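Local coordinates for high-affinity zinc uptake system protein znuA (Streptococcus suis, PDB 3MFQ), which binds metal ions such as zinc and probably delivers them, as the solute-binding component, to an ABC transporter for uptake into the cell, at residues 250-255 and 271-276; 169-174 and 182-187. One frame throughout, in Å; residues are numbered along the deposited sequence.

Contact 1: residues 250-255 and 271-276; sequences ELFSDS and KHNVKL. With ZN (zinc ion), chain D.
The carboxamide of Asn273 grips the backbone of a single residue, Phe252, by both its oxygen and its nitrogen, a worked example of a side chain imitating the edge of a peptide strand. Asn273 CB leans on Leu251 CD2 at 3.9 Å, with CG placed anti to the carbonyl carbon (chi1 -77°), which carries the amide off the helix towards the loop; CG itself meets Leu251 CD2 and the backbone N of Phe252. At the tip, Asn273 OD1 accepts a nearly straight bond from Phe252 N (3.0 Å, 168°), and Asn273 ND2 gives a hydrogen to Phe252 O at 2.9 Å, the oxygen lying close to the amide plane. This pair of hydrogen bonds fastens helix 266-281, which packs through Val274 on helix 131-156, to the loop that brings Asp254 to the zinc in this metal-binding protein; OD1 and OD2 of Asp254 both bind the ion at 2.4 Å. One residue before Asn273, His272 NE2 donates in its ring plane to Glu250 O (2.8 Å), while Phe252 CE2 lies over one face of the same imidazole; the two rings are inclined at 44°. One helical turn on from His272, Leu276 CD2 meets Leu251 CD2 at 3.6 Å, against Phe217 of strand 215-217.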
loop_
_atom_site.group_PDB
_atom_site.type_symbol
_atom_site.label_atom_id
_atom_site.label_comp_id
_atom_site.label_asym_id
_atom_site.label_seq_id
_atom_site.Cartn_x
_atom_site.Cartn_y
_atom_site.Cartn_z
ATOM N N GLU A 250 -7.871 -8.533 -8.199
ATOM C CA GLU A 250 -6.857 -8.529 -7.160
ATOM C C GLU A 250 -6.760 -7.163 -6.500
ATOM O O GLU A 250 -6.814 -6.132 -7.171
ATOM C CB GLU A 250 -5.497 -8.919 -7.739
ATOM C CG GLU A 250 -5.365 -10.383 -8.114
ATOM C CD GLU A 250 -4.011 -10.694 -8.715
ATOM O OE1 GLU A 250 -3.388 -9.768 -9.277
ATOM O OE2 GLU A 250 -3.571 -11.860 -8.625
ATOM N N LEU A 251 -6.628 -7.167 -5.179
ATOM C CA LEU A 251 -6.374 -5.944 -4.438
ATOM C C LEU A 251 -4.889 -5.624 -4.511
ATOM O O LEU A 251 -4.052 -6.527 -4.514
ATOM C CB LEU A 251 -6.796 -6.103 -2.976
ATOM C CG LEU A 251 -8.280 -6.298 -2.669
ATOM C CD1 LEU A 251 -8.487 -6.544 -1.186
ATOM C CD2 LEU A 251 -9.081 -5.094 -3.127
ATOM N N PHE A 252 -4.562 -4.339 -4.580
ATOM C CA PHE A 252 -3.173 -3.918 -4.521
ATOM C C PHE A 252 -2.872 -3.433 -3.114
ATOM O O PHE A 252 -3.501 -2.494 -2.628
ATOM C CB PHE A 252 -2.901 -2.800 -5.523
ATOM C CG PHE A 252 -3.336 -3.118 -6.922
ATOM C CD1 PHE A 252 -2.590 -3.970 -7.718
ATOM C CD2 PHE A 252 -4.484 -2.552 -7.448
ATOM C CE1 PHE A 252 -2.987 -4.258 -9.008
ATOM C CE2 PHE A 252 -4.885 -2.835 -8.736
ATOM C CZ PHE A 252 -4.137 -3.691 -9.518
ATOM N N SER A 253 -1.919 -4.079 -2.453
ATOM C CA SER A 253 -1.538 -3.678 -1.108
ATOM C C SER A 253 -0.138 -3.084 -1.102
ATOM O O SER A 253 0.068 -1.965 -0.637
ATOM C CB SER A 253 -1.602 -4.867 -0.150
ATOM O OG SER A 253 -0.534 -5.767 -0.385
ATOM N N ASP A 254 0.819 -3.838 -1.631
ATOM C CA ASP A 254 2.218 -3.448 -1.563
ATOM C C ASP A 254 2.775 -3.016 -2.911
ATOM O O ASP A 254 3.988 -2.986 -3.100
ATOM C CB ASP A 254 3.057 -4.594 -0.999
ATOM C CG ASP A 254 2.701 -4.921 0.434
ATOM O OD1 ASP A 254 2.108 -4.055 1.111
ATOM O OD2 ASP A 254 3.015 -6.042 0.886
ATOM N N SER A 255 1.892 -2.678 -3.842
ATOM C CA SER A 255 2.333 -2.256 -5.163
ATOM C C SER A 255 1.188 -1.759 -6.028
ATOM O O SER A 255 0.050 -2.192 -5.878
ATOM C CB SER A 255 3.038 -3.407 -5.883
ATOM O OG SER A 255 3.403 -3.036 -7.203
ATOM N N LYS A 271 -9.323 3.320 -6.476
ATOM C CA LYS A 271 -10.681 3.108 -6.953
ATOM C C LYS A 271 -10.893 1.638 -7.272
ATOM O O LYS A 271 -11.907 1.052 -6.898
ATOM C CB LYS A 271 -10.954 3.960 -8.194
ATOM C CG LYS A 271 -10.881 5.458 -7.950
ATOM C CD LYS A 271 -11.195 6.236 -9.219
ATOM C CE LYS A 271 -11.119 7.734 -8.981
ATOM N NZ LYS A 271 -11.416 8.506 -10.218
ATOM N N HIS A 272 -9.926 1.049 -7.966
ATOM C CA HIS A 272 -9.969 -0.368 -8.299
ATOM C C HIS A 272 -10.220 -1.217 -7.058
ATOM O O HIS A 272 -11.097 -2.082 -7.050
ATOM C CB HIS A 272 -8.663 -0.795 -8.965
ATOM C CG HIS A 272 -8.522 -2.278 -9.122
ATOM N ND1 HIS A 272 -8.886 -2.940 -10.274
ATOM C CD2 HIS A 272 -8.057 -3.223 -8.274
ATOM C CE1 HIS A 272 -8.651 -4.232 -10.129
ATOM N NE2 HIS A 272 -8.147 -4.430 -8.922
ATOM N N ASN A 273 -9.441 -0.967 -6.012
ATOM C CA ASN A 273 -9.608 -1.687 -4.760
ATOM C C ASN A 273 -11.011 -1.505 -4.195
ATOM O O ASN A 273 -11.678 -2.476 -3.839
ATOM C CB ASN A 273 -8.557 -1.243 -3.740
ATOM C CG ASN A 273 -7.189 -1.840 -4.014
ATOM O OD1 ASN A 273 -6.998 -2.567 -4.989
ATOM N ND2 ASN A 273 -6.230 -1.541 -3.146
ATOM N N VAL A 274 -11.456 -0.255 -4.128
ATOM C CA VAL A 274 -12.761 0.071 -3.564
ATOM C C VAL A 274 -13.918 -0.588 -4.314
ATOM O O VAL A 274 -14.746 -1.262 -3.705
ATOM C CB VAL A 274 -12.982 1.589 -3.518
ATOM C CG1 VAL A 274 -14.435 1.900 -3.240
ATOM C CG2 VAL A 274 -12.084 2.217 -2.467
ATOM N N LYS A 275 -13.979 -0.391 -5.628
ATOM C CA LYS A 275 -15.034 -0.998 -6.436
ATOM C C LYS A 275 -15.086 -2.504 -6.211
ATOM O O LYS A 275 -16.159 -3.100 -6.140
ATOM C CB LYS A 275 -14.824 -0.712 -7.927
ATOM C CG LYS A 275 -15.052 0.732 -8.352
ATOM C CD LYS A 275 -15.060 0.850 -9.875
ATOM C CE LYS A 275 -15.160 2.301 -10.334
ATOM N NZ LYS A 275 -15.274 2.409 -11.817
ATOM N N LEU A 276 -13.912 -3.114 -6.101
ATOM C CA LEU A 276 -13.808 -4.556 -5.938
ATOM C C LEU A 276 -14.486 -5.004 -4.652
ATOM O O LEU A 276 -15.196 -6.008 -4.626
ATOM C CB LEU A 276 -12.338 -4.980 -5.934
ATOM C CG LEU A 276 -12.050 -6.479 -6.018
ATOM C CD1 LEU A 276 -12.642 -7.058 -7.289
ATOM C CD2 LEU A 276 -10.557 -6.740 -5.961
HETATM ZN ZN ZN D . 2.337 -5.438 3.056
#

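Contact 2: residues 169-174 and 182-187; sequences PHDAFN and FTLYAP. With ZN (zinc ion), chain D.
His170 NE2 binds the zinc at 2.2 Å, while the backbone of the same residue rests on the strand side of the contact: its carbonyl carbon lies 3.3 Å from Ala186 CB. With CG set between the backbone N and the carbonyl carbon (chi1 78°), the imidazole turns away from the strand and towards the metal. Its other nitrogen, ND1, is hydrogen-bonded to Glu219, a second-shell residue that, with the metal bond at NE2, helps to fix the rotation of the ring. His41, His104 and Asp254 complete the site. No hydrogen bond joins the two segments, and the contact is made largely by apolar groups laid against the backbone. Leu184 reaches over through one methyl, CD2, which touches Phe173 N at 3.4 Å and Phe173 CB at 3.6 Å, with Asp171 OD1 beside it. Further along, Pro187 CG lies against Pro169 O at 3.3 Å, an oxygen that Arg226 NH1 also grips by a hydrogen bond. Strand 165-167, helix 174-179 and strand 183-185 form a beta-alpha-beta crossover, and the contact joins the loop after the first strand to the second strand and the residues just beyond; Pro169 touches helix 225-235 on Met227, and Pro187 touches helix 198-211 on Met201.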
loop_
_atom_site.group_PDB
_atom_site.type_symbol
_atom_site.label_atom_id
_atom_site.label_comp_id
_atom_site.label_asym_id
_atom_site.label_seq_id
_atom_site.Cartn_x
_atom_site.Cartn_y
_atom_site.Cartn_z
ATOM N N PRO A 169 -4.806 -11.464 2.497
ATOM C CA PRO A 169 -3.665 -12.352 2.756
ATOM C C PRO A 169 -2.782 -11.896 3.917
ATOM O O PRO A 169 -2.258 -12.742 4.641
ATOM C CB PRO A 169 -2.883 -12.297 1.445
ATOM C CG PRO A 169 -3.910 -12.005 0.419
ATOM C CD PRO A 169 -4.886 -11.078 1.078
ATOM N N HIS A 170 -2.611 -10.590 4.090
ATOM C CA HIS A 170 -1.865 -10.086 5.240
ATOM C C HIS A 170 -2.345 -8.712 5.697
ATOM O O HIS A 170 -3.065 -8.021 4.979
ATOM C CB HIS A 170 -0.356 -10.090 4.972
ATOM C CG HIS A 170 0.117 -8.956 4.118
ATOM N ND1 HIS A 170 -0.119 -8.892 2.762
ATOM C CD2 HIS A 170 0.836 -7.850 4.426
ATOM C CE1 HIS A 170 0.423 -7.791 2.273
ATOM N NE2 HIS A 170 1.008 -7.142 3.262
ATOM N N ASP A 171 -1.942 -8.331 6.903
ATOM C CA ASP A 171 -2.414 -7.103 7.528
ATOM C C ASP A 171 -1.854 -5.868 6.831
ATOM O O ASP A 171 -0.790 -5.372 7.194
ATOM C CB ASP A 171 -2.019 -7.091 9.003
ATOM C CG ASP A 171 -3.050 -6.412 9.874
ATOM O OD1 ASP A 171 -3.904 -5.683 9.324
ATOM O OD2 ASP A 171 -3.007 -6.610 11.107
ATOM N N ALA A 172 -2.578 -5.369 5.836
ATOM C CA ALA A 172 -2.088 -4.250 5.040
ATOM C C ALA A 172 -3.136 -3.159 4.858
ATOM O O ALA A 172 -2.900 -2.181 4.151
ATOM C CB ALA A 172 -1.596 -4.742 3.688
ATOM N N PHE A 173 -4.291 -3.329 5.492
ATOM C CA PHE A 173 -5.388 -2.384 5.328
ATOM C C PHE A 173 -5.885 -1.830 6.657
ATOM O O PHE A 173 -7.033 -1.397 6.763
ATOM C CB PHE A 173 -6.544 -3.036 4.572
ATOM C CG PHE A 173 -6.183 -3.494 3.187
ATOM C CD1 PHE A 173 -5.730 -4.783 2.965
ATOM C CD2 PHE A 173 -6.298 -2.636 2.104
ATOM C CE1 PHE A 173 -5.397 -5.208 1.691
ATOM C CE2 PHE A 173 -5.968 -3.057 0.828
ATOM C CZ PHE A 173 -5.516 -4.343 0.622
ATOM N N ASN A 174 -5.021 -1.848 7.666
ATOM C CA ASN A 174 -5.365 -1.289 8.969
ATOM C C ASN A 174 -5.669 0.194 8.870
ATOM O O ASN A 174 -6.598 0.692 9.503
ATOM C CB ASN A 174 -4.235 -1.513 9.971
ATOM C CG ASN A 174 -4.233 -2.914 10.538
ATOM O OD1 ASN A 174 -5.289 -3.497 10.781
ATOM N ND2 ASN A 174 -3.045 -3.461 10.762
ATOM N N PHE A 182 -14.131 0.062 9.191
ATOM C CA PHE A 182 -14.020 -1.299 8.687
ATOM C C PHE A 182 -13.240 -2.198 9.635
ATOM O O PHE A 182 -12.470 -1.723 10.466
ATOM C CB PHE A 182 -13.348 -1.304 7.319
ATOM C CG PHE A 182 -14.280 -1.607 6.191
ATOM C CD1 PHE A 182 -14.980 -0.592 5.563
ATOM C CD2 PHE A 182 -14.458 -2.907 5.757
ATOM C CE1 PHE A 182 -15.839 -0.869 4.523
ATOM C CE2 PHE A 182 -15.315 -3.193 4.717
ATOM C CZ PHE A 182 -16.007 -2.172 4.100
ATOM N N THR A 183 -13.445 -3.504 9.493
ATOM C CA THR A 183 -12.721 -4.496 10.279
ATOM C C THR A 183 -11.927 -5.412 9.358
ATOM O O THR A 183 -12.483 -6.000 8.431
ATOM C CB THR A 183 -13.679 -5.350 11.128
ATOM O OG1 THR A 183 -14.328 -4.522 12.100
ATOM C CG2 THR A 183 -12.918 -6.453 11.840
ATOM N N LEU A 184 -10.628 -5.533 9.616
ATOM C CA LEU A 184 -9.750 -6.337 8.769
ATOM C C LEU A 184 -9.177 -7.553 9.487
ATOM O O LEU A 184 -8.655 -7.447 10.598
ATOM C CB LEU A 184 -8.600 -5.485 8.223
ATOM C CG LEU A 184 -7.451 -6.259 7.567
ATOM C CD1 LEU A 184 -7.895 -6.872 6.248
ATOM C CD2 LEU A 184 -6.240 -5.363 7.360
ATOM N N TYR A 185 -9.276 -8.708 8.837
ATOM C CA TYR A 185 -8.616 -9.915 9.316
ATOM C C TYR A 185 -7.615 -10.393 8.272
ATOM O O TYR A 185 -7.835 -10.230 7.071
ATOM C CB TYR A 185 -9.632 -11.020 9.605
ATOM C CG TYR A 185 -10.655 -10.662 10.656
ATOM C CD1 TYR A 185 -12.013 -10.756 10.391
ATOM C CD2 TYR A 185 -10.263 -10.226 11.911
ATOM C CE1 TYR A 185 -12.950 -10.432 11.347
ATOM C CE2 TYR A 185 -11.194 -9.898 12.874
ATOM C CZ TYR A 185 -12.535 -10.002 12.586
ATOM O OH TYR A 185 -13.465 -9.675 13.542
ATOM N N ALA A 186 -6.516 -10.980 8.735
ATOM C CA ALA A 186 -5.486 -11.490 7.838
ATOM C C ALA A 186 -4.728 -12.645 8.480
ATOM O O ALA A 186 -4.317 -12.557 9.637
ATOM C CB ALA A 186 -4.528 -10.380 7.450
ATOM N N PRO A 187 -4.542 -13.736 7.724
ATOM C CA PRO A 187 -3.820 -14.909 8.227
ATOM C C PRO A 187 -2.343 -14.602 8.438
ATOM O O PRO A 187 -1.590 -15.476 8.864
ATOM C CB PRO A 187 -3.991 -15.932 7.100
ATOM C CG PRO A 187 -4.214 -15.109 5.879
ATOM C CD PRO A 187 -5.009 -13.928 6.342
HETATM ZN ZN ZN D . 2.337 -5.438 3.056
#

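Followed from the N terminus, the chain first reaches contact 2, where 169-174 meets 182-187 and closes a short loop whose seven intervening residues are mostly helix 174-179. It then passes through helices 198-211 and 225-235 and strands 215-217 and 242-244 before contact 1 joins 250-255 to 271-276 across fifteen residues. The contacts therefore stand in series, neither nesting nor crossing. Their centres are about 13 Å apart, yet both deliver a ligand to one zinc ion, and Ser253 CB lies 3.8 Å from Ala172 CB. Glu219, in the loop after strand 215-217, also hydrogen-bonds with Ser253 OG and so bridges the two contacts. Thus the C-terminal helix and the small parallel sheet are tied to a shared metal site.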